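Local coordinates for Acarbose/maltose binding protein GacH (Streptomyces glaucescens, PDB 3K01) that binds acarbose and an acarbose homolog, and probably maltose, as the solute receptor of an ABC transporter, at residues A[141-152]-A[254-264]; A[104-113]-A[128-136]. All blocks are in the same frame, centred on the assembly; numbering follows the deposited sequence.

Interaction 1 of 2, residues A[141-152]-A[254-264]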
loop_
_atom_site.group_PDB
_atom_site.type_symbol
_atom_site.label_atom_id
_atom_site.label_comp_id
_atom_site.label_asym_id
_atom_site.label_seq_id
_atom_site.Cartn_x
_atom_site.Cartn_y
_atom_site.Cartn_z
ATOM N N ASP A 141 -2.744 1.504 3.437
ATOM C CA ASP A 141 -3.281 0.171 3.226
ATOM C C ASP A 141 -2.119 -0.819 3.117
ATOM O O ASP A 141 -0.937 -0.456 3.244
ATOM C CB ASP A 141 -4.239 0.139 2.025
ATOM C CG ASP A 141 -3.585 0.554 0.741
ATOM O OD1 ASP A 141 -2.378 0.300 0.560
ATOM O OD2 ASP A 141 -4.281 1.151 -0.116
ATOM N N THR A 142 -2.465 -2.093 2.970
ATOM C CA THR A 142 -1.457 -3.158 2.904
ATOM C C THR A 142 -2.122 -4.400 2.348
ATOM O O THR A 142 -3.315 -4.394 2.029
ATOM C CB THR A 142 -0.855 -3.420 4.309
ATOM O OG1 THR A 142 0.325 -4.236 4.220
ATOM C CG2 THR A 142 -1.840 -4.058 5.269
ATOM N N LEU A 143 -1.340 -5.463 2.248
ATOM C CA LEU A 143 -1.864 -6.783 1.876
ATOM C C LEU A 143 -2.144 -7.593 3.123
ATOM O O LEU A 143 -1.527 -7.386 4.162
ATOM C CB LEU A 143 -0.833 -7.525 1.013
ATOM C CG LEU A 143 -0.515 -6.922 -0.343
ATOM C CD1 LEU A 143 0.558 -7.739 -1.098
ATOM C CD2 LEU A 143 -1.776 -6.786 -1.221
ATOM N N ALA A 144 -3.073 -8.550 2.981
ATOM C CA ALA A 144 -3.548 -9.354 4.095
ATOM C C ALA A 144 -3.954 -10.723 3.577
ATOM O O ALA A 144 -4.200 -10.880 2.385
ATOM C CB ALA A 144 -4.752 -8.667 4.769
ATOM N N LEU A 145 -4.010 -11.699 4.483
ATOM C CA LEU A 145 -4.478 -13.037 4.116
ATOM C C LEU A 145 -6.009 -13.099 4.230
ATOM O O LEU A 145 -6.557 -13.013 5.331
ATOM C CB LEU A 145 -3.845 -14.046 5.054
ATOM C CG LEU A 145 -4.148 -15.517 4.725
ATOM C CD1 LEU A 145 -3.517 -15.962 3.437
ATOM C CD2 LEU A 145 -3.700 -16.379 5.904
ATOM N N PHE A 146 -6.677 -13.228 3.093
ATOM C CA PHE A 146 -8.127 -13.458 3.057
ATOM C C PHE A 146 -8.376 -14.960 3.173
ATOM O O PHE A 146 -7.653 -15.770 2.586
ATOM C CB PHE A 146 -8.711 -13.031 1.711
ATOM C CG PHE A 146 -8.821 -11.548 1.482
ATOM C CD1 PHE A 146 -9.954 -11.053 0.869
ATOM C CD2 PHE A 146 -7.796 -10.642 1.783
ATOM C CE1 PHE A 146 -10.106 -9.705 0.570
ATOM C CE2 PHE A 146 -7.948 -9.279 1.502
ATOM C CZ PHE A 146 -9.122 -8.819 0.904
ATOM N N TYR A 147 -9.407 -15.356 3.905
ATOM C CA TYR A 147 -9.716 -16.772 4.031
ATOM C C TYR A 147 -11.222 -17.013 4.024
ATOM O O TYR A 147 -12.025 -16.193 4.473
ATOM C CB TYR A 147 -9.046 -17.417 5.264
ATOM C CG TYR A 147 -9.381 -16.812 6.597
ATOM C CD1 TYR A 147 -8.683 -15.700 7.076
ATOM C CD2 TYR A 147 -10.378 -17.385 7.404
ATOM C CE1 TYR A 147 -8.979 -15.163 8.312
ATOM C CE2 TYR A 147 -10.669 -16.851 8.624
ATOM C CZ TYR A 147 -9.964 -15.749 9.067
ATOM O OH TYR A 147 -10.252 -15.187 10.304
ATOM N N ASN A 148 -11.586 -18.175 3.489
ATOM C CA ASN A 148 -12.950 -18.675 3.458
ATOM C C ASN A 148 -13.198 -19.396 4.776
ATOM O O ASN A 148 -12.644 -20.468 5.040
ATOM C CB ASN A 148 -13.071 -19.625 2.259
ATOM C CG ASN A 148 -14.483 -20.152 2.029
ATOM O OD1 ASN A 148 -14.938 -20.281 0.844
ATOM N ND2 ASN A 148 -15.152 -20.520 3.091
ATOM N N LYS A 149 -14.030 -18.794 5.627
ATOM C CA LYS A 149 -14.227 -19.352 6.969
ATOM C C LYS A 149 -14.818 -20.749 6.928
ATOM O O LYS A 149 -14.380 -21.616 7.674
ATOM C CB LYS A 149 -15.086 -18.432 7.833
ATOM C CG LYS A 149 -14.378 -17.146 8.223
ATOM C CD LYS A 149 -15.252 -16.271 9.113
ATOM C CE LYS A 149 -14.528 -14.990 9.486
ATOM N NZ LYS A 149 -15.076 -14.347 10.721
ATOM N N GLU A 150 -15.780 -20.981 6.040
ATOM C CA GLU A 150 -16.444 -22.275 5.979
ATOM C C GLU A 150 -15.476 -23.361 5.540
ATOM O O GLU A 150 -15.532 -24.473 6.052
ATOM C CB GLU A 150 -17.652 -22.214 5.065
ATOM C CG GLU A 150 -18.463 -23.499 5.063
ATOM C CD GLU A 150 -18.067 -24.479 3.988
ATOM O OE1 GLU A 150 -17.425 -24.130 2.959
ATOM O OE2 GLU A 150 -18.426 -25.673 4.162
ATOM N N LEU A 151 -14.606 -23.076 4.561
ATOM C CA LEU A 151 -13.658 -24.106 4.147
ATOM C C LEU A 151 -12.661 -24.423 5.244
ATOM O O LEU A 151 -12.333 -25.588 5.485
ATOM C CB LEU A 151 -12.944 -23.719 2.847
ATOM C CG LEU A 151 -13.820 -23.702 1.586
ATOM C CD1 LEU A 151 -13.001 -23.165 0.401
ATOM C CD2 LEU A 151 -14.352 -25.099 1.248
ATOM N N LEU A 152 -12.187 -23.405 5.949
ATOM C CA LEU A 152 -11.262 -23.691 7.047
ATOM C C LEU A 152 -11.966 -24.433 8.183
ATOM O O LEU A 152 -11.388 -25.347 8.785
ATOM C CB LEU A 152 -10.573 -22.433 7.575
ATOM C CG LEU A 152 -9.275 -22.004 6.846
ATOM C CD1 LEU A 152 -9.495 -21.654 5.373
ATOM C CD2 LEU A 152 -8.595 -20.856 7.579
ATOM N N VAL A 254 -9.779 -22.052 -4.289
ATOM C CA VAL A 254 -8.831 -21.951 -3.173
ATOM C C VAL A 254 -9.565 -21.470 -1.922
ATOM O O VAL A 254 -10.627 -20.829 -2.032
ATOM C CB VAL A 254 -7.650 -20.977 -3.457
ATOM C CG1 VAL A 254 -6.874 -21.452 -4.666
ATOM C CG2 VAL A 254 -8.133 -19.555 -3.663
ATOM N N ALA A 255 -8.958 -21.719 -0.766
ATOM C CA ALA A 255 -9.515 -21.256 0.493
ATOM C C ALA A 255 -8.950 -19.929 0.975
ATOM O O ALA A 255 -9.516 -19.308 1.897
ATOM C CB ALA A 255 -9.295 -22.308 1.565
ATOM N N MET A 256 -7.819 -19.509 0.399
ATOM C CA MET A 256 -7.064 -18.335 0.872
ATOM C C MET A 256 -6.459 -17.607 -0.290
ATOM O O MET A 256 -6.115 -18.222 -1.293
ATOM C CB MET A 256 -5.941 -18.779 1.814
ATOM C CG MET A 256 -6.460 -19.443 3.086
ATOM S SD MET A 256 -5.173 -19.972 4.238
ATOM C CE MET A 256 -4.707 -21.543 3.462
ATOM N N MET A 257 -6.254 -16.302 -0.126
ATOM C CA MET A 257 -5.471 -15.512 -1.100
ATOM C C MET A 257 -4.895 -14.367 -0.290
ATOM O O MET A 257 -5.320 -14.104 0.821
ATOM C CB MET A 257 -6.315 -14.964 -2.247
ATOM C CG MET A 257 -7.340 -13.937 -1.802
ATOM S SD MET A 257 -8.148 -13.150 -3.227
ATOM C CE MET A 257 -9.429 -12.165 -2.470
ATOM N N VAL A 258 -3.908 -13.674 -0.849
ATOM C CA VAL A 258 -3.419 -12.434 -0.244
ATOM C C VAL A 258 -3.936 -11.272 -1.082
ATOM O O VAL A 258 -3.915 -11.323 -2.310
ATOM C CB VAL A 258 -1.898 -12.450 -0.196
ATOM C CG1 VAL A 258 -1.324 -11.083 0.213
ATOM C CG2 VAL A 258 -1.438 -13.537 0.738
ATOM N N ASN A 259 -4.452 -10.241 -0.423
ATOM C CA ASN A 259 -5.055 -9.149 -1.172
ATOM C C ASN A 259 -5.220 -7.935 -0.292
ATOM O O ASN A 259 -4.890 -7.985 0.911
ATOM C CB ASN A 259 -6.385 -9.601 -1.797
ATOM C CG ASN A 259 -6.593 -9.026 -3.173
ATOM O OD1 ASN A 259 -6.153 -7.908 -3.473
ATOM N ND2 ASN A 259 -7.239 -9.801 -4.043
ATOM N N GLY A 260 -5.713 -6.846 -0.875
ATOM C CA GLY A 260 -5.861 -5.602 -0.131
ATOM C C GLY A 260 -7.302 -5.168 -0.019
ATOM O O GLY A 260 -8.218 -5.822 -0.511
ATOM N N PRO A 261 -7.538 -4.025 0.639
ATOM C CA PRO A 261 -8.898 -3.520 0.867
ATOM C C PRO A 261 -9.686 -3.343 -0.424
ATOM O O PRO A 261 -10.913 -3.504 -0.426
ATOM C CB PRO A 261 -8.655 -2.165 1.557
ATOM C CG PRO A 261 -7.314 -2.394 2.267
ATOM C CD PRO A 261 -6.512 -3.170 1.272
ATOM N N TRP A 262 -8.995 -3.039 -1.517
ATOM C CA TRP A 262 -9.623 -2.827 -2.813
ATOM C C TRP A 262 -10.335 -4.078 -3.336
ATOM O O TRP A 262 -11.114 -3.986 -4.292
ATOM C CB TRP A 262 -8.575 -2.358 -3.852
ATOM C CG TRP A 262 -7.423 -3.279 -3.925
ATOM C CD1 TRP A 262 -7.345 -4.433 -4.653
ATOM C CD2 TRP A 262 -6.183 -3.168 -3.219
ATOM N NE1 TRP A 262 -6.136 -5.051 -4.442
ATOM C CE2 TRP A 262 -5.399 -4.284 -3.572
ATOM C CE3 TRP A 262 -5.657 -2.232 -2.323
ATOM C CZ2 TRP A 262 -4.108 -4.501 -3.052
ATOM C CZ3 TRP A 262 -4.352 -2.439 -1.814
ATOM C CH2 TRP A 262 -3.606 -3.576 -2.169
ATOM N N ALA A 263 -10.073 -5.240 -2.744
ATOM C CA ALA A 263 -10.697 -6.510 -3.179
ATOM C C ALA A 263 -11.990 -6.872 -2.462
ATOM O O ALA A 263 -12.678 -7.812 -2.872
ATOM C CB ALA A 263 -9.723 -7.657 -3.041
ATOM N N ILE A 264 -12.263 -6.222 -1.334
ATOM C CA ILE A 264 -13.359 -6.635 -0.443
ATOM C C ILE A 264 -14.721 -6.641 -1.130
ATOM O O ILE A 264 -15.451 -7.622 -1.016
ATOM C CB ILE A 264 -13.360 -5.771 0.834
ATOM C CG1 ILE A 264 -12.123 -6.078 1.707
ATOM C CG2 ILE A 264 -14.658 -5.968 1.619
ATOM C CD1 ILE A 264 -12.144 -7.409 2.406
#

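Interaction 2 of 2, residues A[104-113]-A[128-136]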
loop_
_atom_site.group_PDB
_atom_site.type_symbol
_atom_site.label_atom_id
_atom_site.label_comp_id
_atom_site.label_asym_id
_atom_site.label_seq_id
_atom_site.Cartn_x
_atom_site.Cartn_y
_atom_site.Cartn_z
ATOM N N LEU A 104 8.518 19.153 -4.798
ATOM C CA LEU A 104 7.791 19.274 -3.530
ATOM C C LEU A 104 8.412 20.273 -2.586
ATOM O O LEU A 104 9.636 20.299 -2.419
ATOM C CB LEU A 104 7.612 17.903 -2.847
ATOM C CG LEU A 104 6.908 16.815 -3.669
ATOM C CD1 LEU A 104 6.693 15.579 -2.797
ATOM C CD2 LEU A 104 5.595 17.314 -4.253
ATOM N N ALA A 105 7.558 21.065 -1.950
ATOM C CA ALA A 105 8.027 22.001 -0.921
ATOM C C ALA A 105 8.394 21.256 0.350
ATOM O O ALA A 105 7.646 20.392 0.805
ATOM C CB ALA A 105 6.915 23.000 -0.603
ATOM N N PRO A 106 9.531 21.583 0.971
ATOM C CA PRO A 106 9.815 20.935 2.258
ATOM C C PRO A 106 8.916 21.499 3.355
ATOM O O PRO A 106 8.622 22.699 3.365
ATOM C CB PRO A 106 11.275 21.326 2.517
ATOM C CG PRO A 106 11.439 22.649 1.816
ATOM C CD PRO A 106 10.598 22.525 0.560
ATOM N N LEU A 107 8.500 20.654 4.286
ATOM C CA LEU A 107 7.508 21.038 5.265
ATOM C C LEU A 107 8.081 21.173 6.665
ATOM O O LEU A 107 7.383 21.628 7.567
ATOM C CB LEU A 107 6.345 20.036 5.249
ATOM C CG LEU A 107 5.601 19.886 3.924
ATOM C CD1 LEU A 107 4.435 18.907 4.074
ATOM C CD2 LEU A 107 5.082 21.214 3.386
ATOM N N ASP A 108 9.336 20.769 6.882
ATOM C CA ASP A 108 9.924 20.945 8.229
ATOM C C ASP A 108 9.959 22.402 8.596
ATOM O O ASP A 108 10.204 23.264 7.762
ATOM C CB ASP A 108 11.323 20.367 8.297
ATOM C CG ASP A 108 11.357 18.953 7.817
ATOM O OD1 ASP A 108 10.960 18.029 8.587
ATOM O OD2 ASP A 108 11.658 18.807 6.613
ATOM N N GLY A 109 9.633 22.684 9.844
ATOM C CA GLY A 109 9.636 24.061 10.315
ATOM C C GLY A 109 8.550 24.886 9.662
ATOM O O GLY A 109 8.692 26.105 9.534
ATOM N N THR A 110 7.453 24.242 9.256
ATOM C CA THR A 110 6.280 24.936 8.737
ATOM C C THR A 110 5.057 24.525 9.500
ATOM O O THR A 110 5.046 23.463 10.132
ATOM C CB THR A 110 5.979 24.668 7.250
ATOM O OG1 THR A 110 5.346 23.382 7.111
ATOM C CG2 THR A 110 7.227 24.766 6.389
ATOM N N PRO A 111 4.019 25.354 9.450
ATOM C CA PRO A 111 2.768 25.064 10.155
ATOM C C PRO A 111 2.058 23.847 9.572
ATOM O O PRO A 111 1.044 23.405 10.113
ATOM C CB PRO A 111 1.934 26.324 9.912
ATOM C CG PRO A 111 2.942 27.404 9.733
ATOM C CD PRO A 111 4.110 26.765 9.037
ATOM N N ALA A 112 2.510 23.244 8.468
ATOM C CA ALA A 112 1.836 22.053 7.905
ATOM C C ALA A 112 1.866 20.831 8.822
ATOM O O ALA A 112 1.042 19.971 8.750
ATOM C CB ALA A 112 2.439 21.680 6.543
ATOM N N LEU A 113 2.881 20.745 9.653
ATOM C CA LEU A 113 3.182 19.563 10.411
ATOM C C LEU A 113 2.601 19.612 11.815
ATOM O O LEU A 113 2.754 18.738 12.532
ATOM C CB LEU A 113 4.726 19.316 10.439
ATOM C CG LEU A 113 5.437 19.175 9.089
ATOM C CD1 LEU A 113 6.841 18.749 9.314
ATOM C CD2 LEU A 113 4.706 18.155 8.189
ATOM N N ARG A 128 8.998 11.283 4.341
ATOM C CA ARG A 128 10.367 11.821 4.423
ATOM C C ARG A 128 11.215 11.360 3.263
ATOM O O ARG A 128 11.096 10.204 2.809
ATOM C CB ARG A 128 11.040 11.393 5.727
ATOM C CG ARG A 128 10.237 11.664 6.971
ATOM C CD ARG A 128 10.741 12.811 7.743
ATOM N NE ARG A 128 12.127 12.667 8.176
ATOM C CZ ARG A 128 12.874 13.712 8.492
ATOM N NH1 ARG A 128 12.349 14.936 8.415
ATOM N NH2 ARG A 128 14.132 13.548 8.879
ATOM N N TYR A 129 12.104 12.240 2.834
ATOM C CA TYR A 129 13.025 11.935 1.743
ATOM C C TYR A 129 14.326 12.624 2.093
ATOM O O TYR A 129 14.350 13.843 2.262
ATOM C CB TYR A 129 12.495 12.432 0.400
ATOM C CG TYR A 129 13.480 12.237 -0.745
ATOM C CD1 TYR A 129 13.830 10.969 -1.195
ATOM C CD2 TYR A 129 14.074 13.333 -1.366
ATOM C CE1 TYR A 129 14.735 10.812 -2.227
ATOM C CE2 TYR A 129 14.969 13.181 -2.403
ATOM C CZ TYR A 129 15.299 11.906 -2.822
ATOM O OH TYR A 129 16.178 11.722 -3.869
ATOM N N GLU A 130 15.375 11.805 2.261
ATOM C CA GLU A 130 16.733 12.273 2.559
ATOM C C GLU A 130 16.734 13.303 3.682
ATOM O O GLU A 130 17.307 14.386 3.561
ATOM C CB GLU A 130 17.378 12.802 1.282
ATOM C CG GLU A 130 17.512 11.691 0.255
ATOM C CD GLU A 130 18.340 12.042 -0.956
ATOM O OE1 GLU A 130 18.489 13.237 -1.284
ATOM O OE2 GLU A 130 18.822 11.084 -1.608
ATOM N N GLY A 131 16.079 12.938 4.771
ATOM C CA GLY A 131 16.154 13.719 5.997
ATOM C C GLY A 131 15.258 14.941 6.048
ATOM O O GLY A 131 15.363 15.711 7.015
ATOM N N LYS A 132 14.373 15.138 5.058
ATOM C CA LYS A 132 13.393 16.237 5.102
ATOM C C LYS A 132 11.988 15.701 4.886
ATOM O O LYS A 132 11.809 14.634 4.299
ATOM C CB LYS A 132 13.699 17.319 4.074
ATOM C CG LYS A 132 15.004 18.091 4.365
ATOM C CD LYS A 132 15.275 19.142 3.317
ATOM C CE LYS A 132 16.529 19.948 3.640
ATOM N NZ LYS A 132 16.908 20.753 2.446
ATOM N N THR A 133 10.991 16.435 5.360
ATOM C CA THR A 133 9.590 16.014 5.247
ATOM C C THR A 133 8.960 16.733 4.065
ATOM O O THR A 133 9.046 17.975 3.954
ATOM C CB THR A 133 8.845 16.411 6.523
ATOM O OG1 THR A 133 9.531 15.845 7.643
ATOM C CG2 THR A 133 7.413 15.899 6.497
ATOM N N TYR A 134 8.317 15.972 3.162
ATOM C CA TYR A 134 7.695 16.523 1.977
ATOM C C TYR A 134 6.215 16.189 1.850
ATOM O O TYR A 134 5.620 16.377 0.783
ATOM C CB TYR A 134 8.433 16.049 0.716
ATOM C CG TYR A 134 9.839 16.578 0.605
ATOM C CD1 TYR A 134 10.067 17.839 0.056
ATOM C CD2 TYR A 134 10.929 15.826 1.025
ATOM C CE1 TYR A 134 11.366 18.341 -0.058
ATOM C CE2 TYR A 134 12.214 16.324 0.927
ATOM C CZ TYR A 134 12.420 17.555 0.376
ATOM O OH TYR A 134 13.715 18.058 0.274
ATOM N N ALA A 135 5.617 15.675 2.913
ATOM C CA ALA A 135 4.196 15.336 2.851
ATOM C C ALA A 135 3.655 15.218 4.248
ATOM O O ALA A 135 4.416 15.199 5.215
ATOM C CB ALA A 135 3.967 14.006 2.065
ATOM N N VAL A 136 2.335 15.096 4.331
ATOM C CA VAL A 136 1.646 14.667 5.550
ATOM C C VAL A 136 0.806 13.416 5.203
ATOM O O VAL A 136 0.287 13.297 4.099
ATOM C CB VAL A 136 0.739 15.761 6.171
ATOM C CG1 VAL A 136 1.608 16.916 6.678
ATOM C CG2 VAL A 136 -0.298 16.279 5.165
HETATM O O HOH W 1 5.207 19.100 0.456
HETATM O O HOH W 2 13.831 16.747 9.617
#

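Interaction 1 of 2, residues A[141-152]-A[254-264]
Phe146 and Met257 stand side by side as a hydrogen-bonded pair in an antiparallel beta ladder, strand 144-148 beside strand 256-259, within the mixed sheet of this periplasmic-binding-protein-type fold. The two axes approach to 4.6 Å with 148° between their directions. Four backbone bonds frame the pairs Ala144 with Asn259 and Phe146 with Met257, among them Phe146 N to Met257 O at 2.8 Å; Asn148 N to Ala255 O prolongs the series to the N-cap of helix 149-155.

The Phe146 side chain meets the partner segment along its whole length. Its CB rests beside Met257 CG, and with CG anti to the carbonyl carbon (chi1 -74°) the ring is carried along the partner segment toward Gly260. CD1 then meets the methyl of Met257, CE, at 3.6 Å, while CE1 touches Ile264 CD1. On the other rim CD2 and CE2 lie near Asn259; CB of Asn259 sits over one ring face, 4.0 Å from the Phe146 centroid, a CH-pi contact. At the far end CZ reaches Gly260 O, which approaches the ring edge near its plane. The sulfur of Met257 stands obliquely to the ring in a Met-aromatic contact, and also accepts a weak bond from Asn259 ND2. Leu279 of the neighbouring strand 279-283 packs against Phe146 as well.

Leu145, Val258, Tyr147 and Met256 occupy the opposite face, where Tyr147 CB meets Met256 CG. Beyond the ladder, Leu143 CD2 lies obliquely against Trp262 CZ2 at 3.7 Å. The Trp262 ring also meets Trp242, while Asp141 presents its carboxylate at the indole edge, the planes 77° apart and OD2 of Asp141 4.0 Å from CZ3 of Trp262.

Interaction 2 of 2, residues A[104-113]-A[128-136]
Asp108 OD1 receives the hydroxyl of Thr133, OG1, at 2.8 Å, and NH1 of Arg128 stands 3.4 Å from the same oxygen in a long salt bridge. The carboxylate thus ties a type II beta turn, Leu107 to Thr110, to a beta-hairpin whose type I' turn runs from Tyr129 to Lys132. The other carboxylate oxygen, Asp108 OD2, takes Thr133 N through its syn lone pair, and an N-H...O angle of 177° shows this bond to be almost straight. Both oxygens thus bind the same threonine, OD2 at the backbone N and OD1 at the hydroxyl. Arg128 closes the network: its chain turns back at chi2 (-105°), which brings the guanidinium beside Thr133. NH1 of Arg128 donates to Thr133 OG1 at 3.1 Å, and that oxygen lies 1° out of the guanidinium plane. Water 2 accepts from that same Arg128 NH1 and bridges it to Gly131 O.

Next to this polar cluster, Leu107 N donates to Thr133 O, joining the loop to the strand backbone. Leu113 and Thr133 reach tip to tip, and Leu113 CD2 also packs on Val136 CG1 at 3.7 Å; Val136 in turn touches Val316 and Ser320 of helix 309-320. On the other flank the Tyr134 ring lies beside Leu104 and Pro106. Pro106 CB meets CE1 of Tyr134, whereas Leu104 O approaches the edge of that ring, 3.5 Å from Tyr134 CD1.

How the interactions relate
Strand 132-148 is common to both contacts: interaction 2 uses its beginning, in 128-136, and interaction 1 its final part, in 141-152. The two follow each other along the chain, and their centres lie 35 Å apart on opposite sides of the chain's centre, with nearest atoms about 12 Å apart and no direct touch. Their chemistry differs too. Interaction 1 joins segments 102 residues apart at their closest ends by a regular, buried strand ladder, whereas the segments of interaction 2 are 15 residues apart at their closest ends and a carboxylate network fastens an irregular loop. Strand 293-302 hydrogen-bonds to the shared strand near each site, through Gly296 with Asp141 and Leu300 with Val136.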